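Long-range contacts in CrtC domain-containing protein (Fusarium vanettenii 77-13-4, PDB 7A0Q), which probably hydrates the isoflavonoid phytoalexin kievitone, as a kievitone hydratase of the lyase class built from two lipocalin-like beta domains: residues Tyr270-Glu275 against Pro284-Leu289; Phe297-Tyr302 against Ile322-Asn327. All coordinates share one frame; numbering follows the deposited sequence.

Overall arrangement
Both contacts lie in the C-terminal lipocalin-like barrel. Following the chain from the N terminus, contact 1 comes first and pairs the end of strand 259-275 with strand 282-291, closing a hairpin with 8 residues between its segments. Contact 2 follows in series, neither nested nor crossed, and closes the longer hairpin of strands 295-308 and 317-328, with 19 residues between its segments. Strands 282-291 and 295-308 are neighbours in the closed eight-stranded barrel, so the contacts, centred about 11 Å apart, join through D286 OD1 to S300 OG at 2.7 Å and L289 O to F297 N at 2.8 Å.

Contact 1: residues Tyr270-Glu275 against Pro284-Leu289; sequences YKRTYE and PLDWKL
R272 reaches over L285 to the carboxylate of D286 in the tight part of the contact. R272 NE lies 2.8 Å from D286 OD2 in a nearly straight bond (168°), the oxygen sitting close to the guanidinium plane and using its syn lone pair. The planes of the two groups stand 54° apart, and R272 NH2 makes only a weak second bond to D286 OD1 at 3.4 Å. A bend at chi3 (-53°) folds the arginine so that L285 CB lies beneath one guanidinium face and R272 NH2 meets L285 O in a weak bond of 3.0 Å. Beyond the segments, R272 NH2 bonds S301 O and D286 OD1 is also hydrogen-bonded to S300 OG, so the carboxylate is held from two strands. L285 packs closely too, L285 CD1 lying 3.5 Å from T273 O and L285 CD2 4.2 Å from Y274 CB.

These residues belong to a hairpin of the lipocalin-like barrel, where the chain turns a corner at K271 and R272. Its pairing is sparse: T273 faces P284 as an antiparallel non-hydrogen-bonded pair, and L285 N to R272 O is weak. A water accepts from R272 N and donates to D286 OD2, both at 2.8 Å.

A second well-packed spot has P284 CB over the Y270 ring, 3.7 Å from its centroid in a CH-pi contact. The partly exposed tyrosine also touches a glycan N-acetylglucosamine. The loose, solvent side is the corner at K271 and the strand end at E275.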
loop_
_atom_site.group_PDB
_atom_site.type_symbol
_atom_site.label_atom_id
_atom_site.label_comp_id
_atom_site.label_asym_id
_atom_site.label_seq_id
_atom_site.Cartn_x
_atom_site.Cartn_y
_atom_site.Cartn_z
ATOM N N TYR A 270 -19.311 9.291 -7.098
ATOM C CA TYR A 270 -18.738 10.429 -7.802
ATOM C C TYR A 270 -19.393 11.754 -7.417
ATOM O O TYR A 270 -19.288 12.730 -8.167
ATOM C CB TYR A 270 -18.824 10.217 -9.314
ATOM C CG TYR A 270 -17.924 9.130 -9.869
ATOM C CD1 TYR A 270 -18.307 7.793 -9.827
ATOM C CD2 TYR A 270 -16.703 9.441 -10.457
ATOM C CE1 TYR A 270 -17.493 6.797 -10.353
ATOM C CE2 TYR A 270 -15.885 8.454 -10.981
ATOM C CZ TYR A 270 -16.283 7.135 -10.925
ATOM O OH TYR A 270 -15.466 6.159 -11.448
ATOM N N LYS A 271 -20.066 11.816 -6.265
ATOM C CA LYS A 271 -20.502 13.112 -5.752
ATOM C C LYS A 271 -19.316 14.053 -5.603
ATOM O O LYS A 271 -19.410 15.243 -5.922
ATOM C CB LYS A 271 -21.226 12.950 -4.416
ATOM C CG LYS A 271 -22.562 12.229 -4.494
ATOM C CD LYS A 271 -22.865 11.497 -3.191
ATOM C CE LYS A 271 -24.012 12.151 -2.427
ATOM N NZ LYS A 271 -24.316 11.430 -1.155
ATOM N N ARG A 272 -18.186 13.528 -5.133
ATOM C CA ARG A 272 -16.922 14.248 -5.071
ATOM C C ARG A 272 -15.931 13.562 -5.997
ATOM O O ARG A 272 -15.866 12.330 -6.047
ATOM C CB ARG A 272 -16.354 14.277 -3.655
ATOM C CG ARG A 272 -17.307 14.772 -2.587
ATOM C CD ARG A 272 -16.586 14.944 -1.261
ATOM N NE ARG A 272 -15.874 13.731 -0.867
ATOM C CZ ARG A 272 -14.663 13.719 -0.320
ATOM N NH1 ARG A 272 -14.022 14.858 -0.100
ATOM N NH2 ARG A 272 -14.091 12.567 0.009
ATOM N N THR A 273 -15.173 14.355 -6.744
ATOM C CA THR A 273 -14.241 13.803 -7.710
ATOM C C THR A 273 -12.941 14.587 -7.668
ATOM O O THR A 273 -12.874 15.700 -7.141
ATOM C CB THR A 273 -14.800 13.823 -9.144
ATOM O OG1 THR A 273 -15.105 15.170 -9.525
ATOM C CG2 THR A 273 -16.047 12.956 -9.264
ATOM N N TYR A 274 -11.903 13.975 -8.232
ATOM C CA TYR A 274 -10.641 14.651 -8.511
ATOM C C TYR A 274 -10.239 14.337 -9.943
ATOM O O TYR A 274 -10.034 13.170 -10.290
ATOM C CB TYR A 274 -9.527 14.222 -7.549
ATOM C CG TYR A 274 -8.237 14.956 -7.844
ATOM C CD1 TYR A 274 -8.135 16.328 -7.621
ATOM C CD2 TYR A 274 -7.136 14.295 -8.381
ATOM C CE1 TYR A 274 -6.977 17.014 -7.906
ATOM C CE2 TYR A 274 -5.961 14.980 -8.667
ATOM C CZ TYR A 274 -5.893 16.344 -8.429
ATOM O OH TYR A 274 -4.742 17.051 -8.707
ATOM N N GLU A 275 -10.120 15.369 -10.773
ATOM C CA GLU A 275 -9.636 15.165 -12.131
ATOM C C GLU A 275 -8.120 15.021 -12.124
ATOM O O GLU A 275 -7.414 15.840 -11.534
ATOM C CB GLU A 275 -10.057 16.319 -13.047
ATOM C CG GLU A 275 -11.559 16.461 -13.224
ATOM C CD GLU A 275 -12.148 15.391 -14.126
ATOM O OE1 GLU A 275 -11.374 14.660 -14.784
ATOM O OE2 GLU A 275 -13.397 15.280 -14.193
ATOM N N PRO A 284 -13.150 8.940 -8.513
ATOM C CA PRO A 284 -14.126 9.103 -7.434
ATOM C C PRO A 284 -13.406 9.299 -6.107
ATOM O O PRO A 284 -12.252 8.898 -5.935
ATOM C CB PRO A 284 -14.897 7.783 -7.455
ATOM C CG PRO A 284 -13.869 6.785 -7.932
ATOM C CD PRO A 284 -12.975 7.525 -8.896
ATOM N N LEU A 285 -14.103 9.925 -5.154
ATOM C CA LEU A 285 -13.507 10.246 -3.859
ATOM C C LEU A 285 -14.273 9.660 -2.677
ATOM O O LEU A 285 -13.923 9.940 -1.530
ATOM C CB LEU A 285 -13.372 11.763 -3.686
ATOM C CG LEU A 285 -12.331 12.449 -4.566
ATOM C CD1 LEU A 285 -12.204 13.908 -4.167
ATOM C CD2 LEU A 285 -10.962 11.759 -4.457
ATOM N N ASP A 286 -15.303 8.854 -2.923
ATOM C CA ASP A 286 -16.002 8.130 -1.870
ATOM C C ASP A 286 -16.389 6.769 -2.422
ATOM O O ASP A 286 -16.491 6.588 -3.633
ATOM C CB ASP A 286 -17.254 8.881 -1.377
ATOM C CG ASP A 286 -16.921 10.251 -0.809
ATOM O OD1 ASP A 286 -16.648 10.350 0.405
ATOM O OD2 ASP A 286 -16.909 11.227 -1.585
ATOM N N TRP A 287 -16.581 5.807 -1.518
ATOM C CA TRP A 287 -16.861 4.431 -1.914
ATOM C C TRP A 287 -17.758 3.769 -0.880
ATOM O O TRP A 287 -17.799 4.164 0.290
ATOM C CB TRP A 287 -15.569 3.590 -2.065
ATOM C CG TRP A 287 -14.582 4.142 -3.038
ATOM C CD1 TRP A 287 -14.422 3.780 -4.344
ATOM C CD2 TRP A 287 -13.619 5.166 -2.785
ATOM N NE1 TRP A 287 -13.425 4.528 -4.921
ATOM C CE2 TRP A 287 -12.915 5.386 -3.984
ATOM C CE3 TRP A 287 -13.283 5.919 -1.656
ATOM C CZ2 TRP A 287 -11.899 6.337 -4.091
ATOM C CZ3 TRP A 287 -12.273 6.859 -1.763
ATOM C CH2 TRP A 287 -11.591 7.057 -2.974
ATOM N N LYS A 288 -18.449 2.724 -1.324
ATOM C CA LYS A 288 -19.058 1.749 -0.436
ATOM C C LYS A 288 -18.488 0.371 -0.743
ATOM O O LYS A 288 -18.297 0.018 -1.912
ATOM C CB LYS A 288 -20.588 1.731 -0.581
ATOM C CG LYS A 288 -21.278 2.899 0.119
ATOM C CD LYS A 288 -22.798 2.809 0.024
ATOM C CE LYS A 288 -23.419 4.178 -0.226
ATOM N NZ LYS A 288 -24.841 4.254 0.229
ATOM N N LEU A 289 -18.221 -0.400 0.313
ATOM C CA LEU A 289 -17.848 -1.804 0.196
ATOM C C LEU A 289 -18.782 -2.625 1.062
ATOM O O LEU A 289 -19.010 -2.289 2.227
ATOM C CB LEU A 289 -16.406 -2.056 0.641
ATOM C CG LEU A 289 -15.288 -1.352 -0.124
ATOM C CD1 LEU A 289 -13.969 -1.466 0.644
ATOM C CD2 LEU A 289 -15.135 -1.918 -1.523
HETATM O O HOH W 1 -18.094 10.956 -4.073
#

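Contact 2: residues Phe297-Tyr302 against Ile322-Asn327; sequences FKLSSY and ITFSGN
K298 and S325 exchange two backbone hydrogen bonds, as do S300 and T323, and these four bonds fix the antiparallel register. K298 N to S325 O is the shorter of the first couple at 2.8 Å and almost straight; in the second, S300 N meets T323 O at 2.9 Å. The non-hydrogen-bonded pairs F297-G326, L299-F324 and S301-I322 alternate with them. There the CA atoms approach the opposing carbonyls, F324 CA lying 3.2 Å from K298 O in a CA-H...O contact. The axes of 297-301 and 322-327 run at 171° to each other, 4.5 Å apart at closest approach.

Apolar packing occupies the face of F297, L299, I322 and F324. The F297 and F324 side chains run side by side, pointing the same way; their ring planes stand at 82° in an oblique pair, with F297 CD1 reaching F324 CE2 at 3.7 Å. F324 has CG between its backbone N and carbonyl carbon (chi1 64°), which carries the ring alongside F297 while CB packs against L299 CG. The CD2 methyl of L299 also meets the CD1 end of I322. This is the hairpin of strands 295-308 and 317-328 in the closed lipocalin-like barrel, and L224 of strand 218-225 touches L299, I322 and F324, linking the face to a further strand.

Polar contacts mark the other face, with K298, S300, T323 and S325. K298 bends at chi2, chi3 and chi4 to bring K298 NZ back to S300 OG at 3.2 Å, while that hydroxyl has a further partner on strand 282-291, D286. A water donates to S300 O and lies 2.6 Å from T323 OG1, bridging the two strands. Nearby, the CG2 methyl of T323 approaches the ring edge of Y302, whose OH is hydrogen-bonded to L95 O.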
loop_
_atom_site.group_PDB
_atom_site.type_symbol
_atom_site.label_atom_id
_atom_site.label_comp_id
_atom_site.label_asym_id
_atom_site.label_seq_id
_atom_site.Cartn_x
_atom_site.Cartn_y
_atom_site.Cartn_z
ATOM N N PHE A 297 -19.055 -0.869 4.638
ATOM C CA PHE A 297 -18.200 0.272 4.923
ATOM C C PHE A 297 -18.501 1.419 3.977
ATOM O O PHE A 297 -18.785 1.205 2.795
ATOM C CB PHE A 297 -16.717 -0.118 4.818
ATOM C CG PHE A 297 -16.362 -1.334 5.622
ATOM C CD1 PHE A 297 -15.938 -1.209 6.933
ATOM C CD2 PHE A 297 -16.502 -2.607 5.079
ATOM C CE1 PHE A 297 -15.631 -2.336 7.688
ATOM C CE2 PHE A 297 -16.204 -3.735 5.825
ATOM C CZ PHE A 297 -15.764 -3.603 7.124
ATOM N N LYS A 298 -18.424 2.638 4.515
ATOM C CA LYS A 298 -18.557 3.877 3.760
ATOM C C LYS A 298 -17.225 4.602 3.884
ATOM O O LYS A 298 -16.846 5.008 4.985
ATOM C CB LYS A 298 -19.705 4.726 4.312
ATOM C CG LYS A 298 -19.826 6.106 3.697
ATOM C CD LYS A 298 -20.171 6.050 2.215
ATOM C CE LYS A 298 -19.206 6.891 1.385
ATOM N NZ LYS A 298 -18.943 8.237 1.991
ATOM N N LEU A 299 -16.510 4.754 2.771
ATOM C CA LEU A 299 -15.131 5.225 2.786
ATOM C C LEU A 299 -15.010 6.553 2.046
ATOM O O LEU A 299 -15.685 6.779 1.038
ATOM C CB LEU A 299 -14.197 4.174 2.161
ATOM C CG LEU A 299 -14.446 2.722 2.596
ATOM C CD1 LEU A 299 -15.311 1.929 1.594
ATOM C CD2 LEU A 299 -13.114 2.002 2.874
ATOM N N SER A 300 -14.137 7.428 2.544
ATOM C CA SER A 300 -14.007 8.773 1.992
ATOM C C SER A 300 -12.545 9.173 1.912
ATOM O O SER A 300 -11.806 9.035 2.891
ATOM C CB SER A 300 -14.773 9.791 2.841
ATOM O OG SER A 300 -16.133 9.417 2.936
ATOM N N SER A 301 -12.139 9.684 0.757
ATOM C CA SER A 301 -10.788 10.203 0.633
ATOM C C SER A 301 -10.621 11.426 1.531
ATOM O O SER A 301 -11.515 12.275 1.627
ATOM C CB SER A 301 -10.478 10.548 -0.819
ATOM O OG SER A 301 -9.122 10.938 -0.961
ATOM N N TYR A 302 -9.468 11.504 2.198
ATOM C CA TYR A 302 -9.232 12.537 3.207
ATOM C C TYR A 302 -9.163 13.930 2.587
ATOM O O TYR A 302 -9.625 14.910 3.187
ATOM C CB TYR A 302 -7.937 12.220 3.947
ATOM C CG TYR A 302 -7.699 12.982 5.232
ATOM C CD1 TYR A 302 -8.333 12.608 6.413
ATOM C CD2 TYR A 302 -6.807 14.044 5.273
ATOM C CE1 TYR A 302 -8.098 13.290 7.597
ATOM C CE2 TYR A 302 -6.566 14.727 6.445
ATOM C CZ TYR A 302 -7.217 14.346 7.602
ATOM O OH TYR A 302 -6.972 15.021 8.776
ATOM N N ILE A 322 -7.501 7.563 3.445
ATOM C CA ILE A 322 -8.958 7.517 3.531
ATOM C C ILE A 322 -9.363 7.240 4.973
ATOM O O ILE A 322 -8.604 6.660 5.757
ATOM C CB ILE A 322 -9.576 6.442 2.599
ATOM C CG1 ILE A 322 -9.108 5.042 3.017
ATOM C CG2 ILE A 322 -9.257 6.727 1.125
ATOM C CD1 ILE A 322 -9.820 3.892 2.292
ATOM N N THR A 323 -10.578 7.662 5.325
ATOM C CA THR A 323 -11.216 7.261 6.569
ATOM C C THR A 323 -12.527 6.567 6.235
ATOM O O THR A 323 -13.053 6.698 5.126
ATOM C CB THR A 323 -11.485 8.457 7.501
ATOM O OG1 THR A 323 -12.367 9.370 6.838
ATOM C CG2 THR A 323 -10.186 9.177 7.871
ATOM N N PHE A 324 -13.052 5.802 7.186
ATOM C CA PHE A 324 -14.297 5.111 6.896
ATOM C C PHE A 324 -15.055 4.824 8.179
ATOM O O PHE A 324 -14.493 4.790 9.278
ATOM C CB PHE A 324 -14.072 3.810 6.095
ATOM C CG PHE A 324 -13.278 2.755 6.823
ATOM C CD1 PHE A 324 -11.895 2.696 6.696
ATOM C CD2 PHE A 324 -13.912 1.807 7.609
ATOM C CE1 PHE A 324 -11.165 1.721 7.357
ATOM C CE2 PHE A 324 -13.190 0.833 8.275
ATOM C CZ PHE A 324 -11.807 0.793 8.151
ATOM N N SER A 325 -16.355 4.633 8.011
ATOM C CA SER A 325 -17.226 4.077 9.023
ATOM C C SER A 325 -17.894 2.845 8.438
ATOM O O SER A 325 -17.867 2.606 7.227
ATOM C CB SER A 325 -18.283 5.094 9.476
ATOM O OG SER A 325 -19.118 5.453 8.388
ATOM N N GLY A 326 -18.497 2.057 9.316
ATOM C CA GLY A 326 -19.266 0.915 8.867
ATOM C C GLY A 326 -19.598 0.010 10.030
ATOM O O GLY A 326 -19.623 0.445 11.180
ATOM N N ASN A 327 -19.863 -1.250 9.710
ATOM C CA ASN A 327 -20.126 -2.251 10.728
ATOM C C ASN A 327 -19.330 -3.502 10.412
ATOM O O ASN A 327 -19.010 -3.778 9.255
ATOM C CB ASN A 327 -21.624 -2.603 10.834
ATOM C CG ASN A 327 -22.061 -3.635 9.810
ATOM O OD1 ASN A 327 -21.980 -4.847 10.045
ATOM N ND2 ASN A 327 -22.535 -3.162 8.669
HETATM O O HOH W 2 -11.692 11.066 4.987
#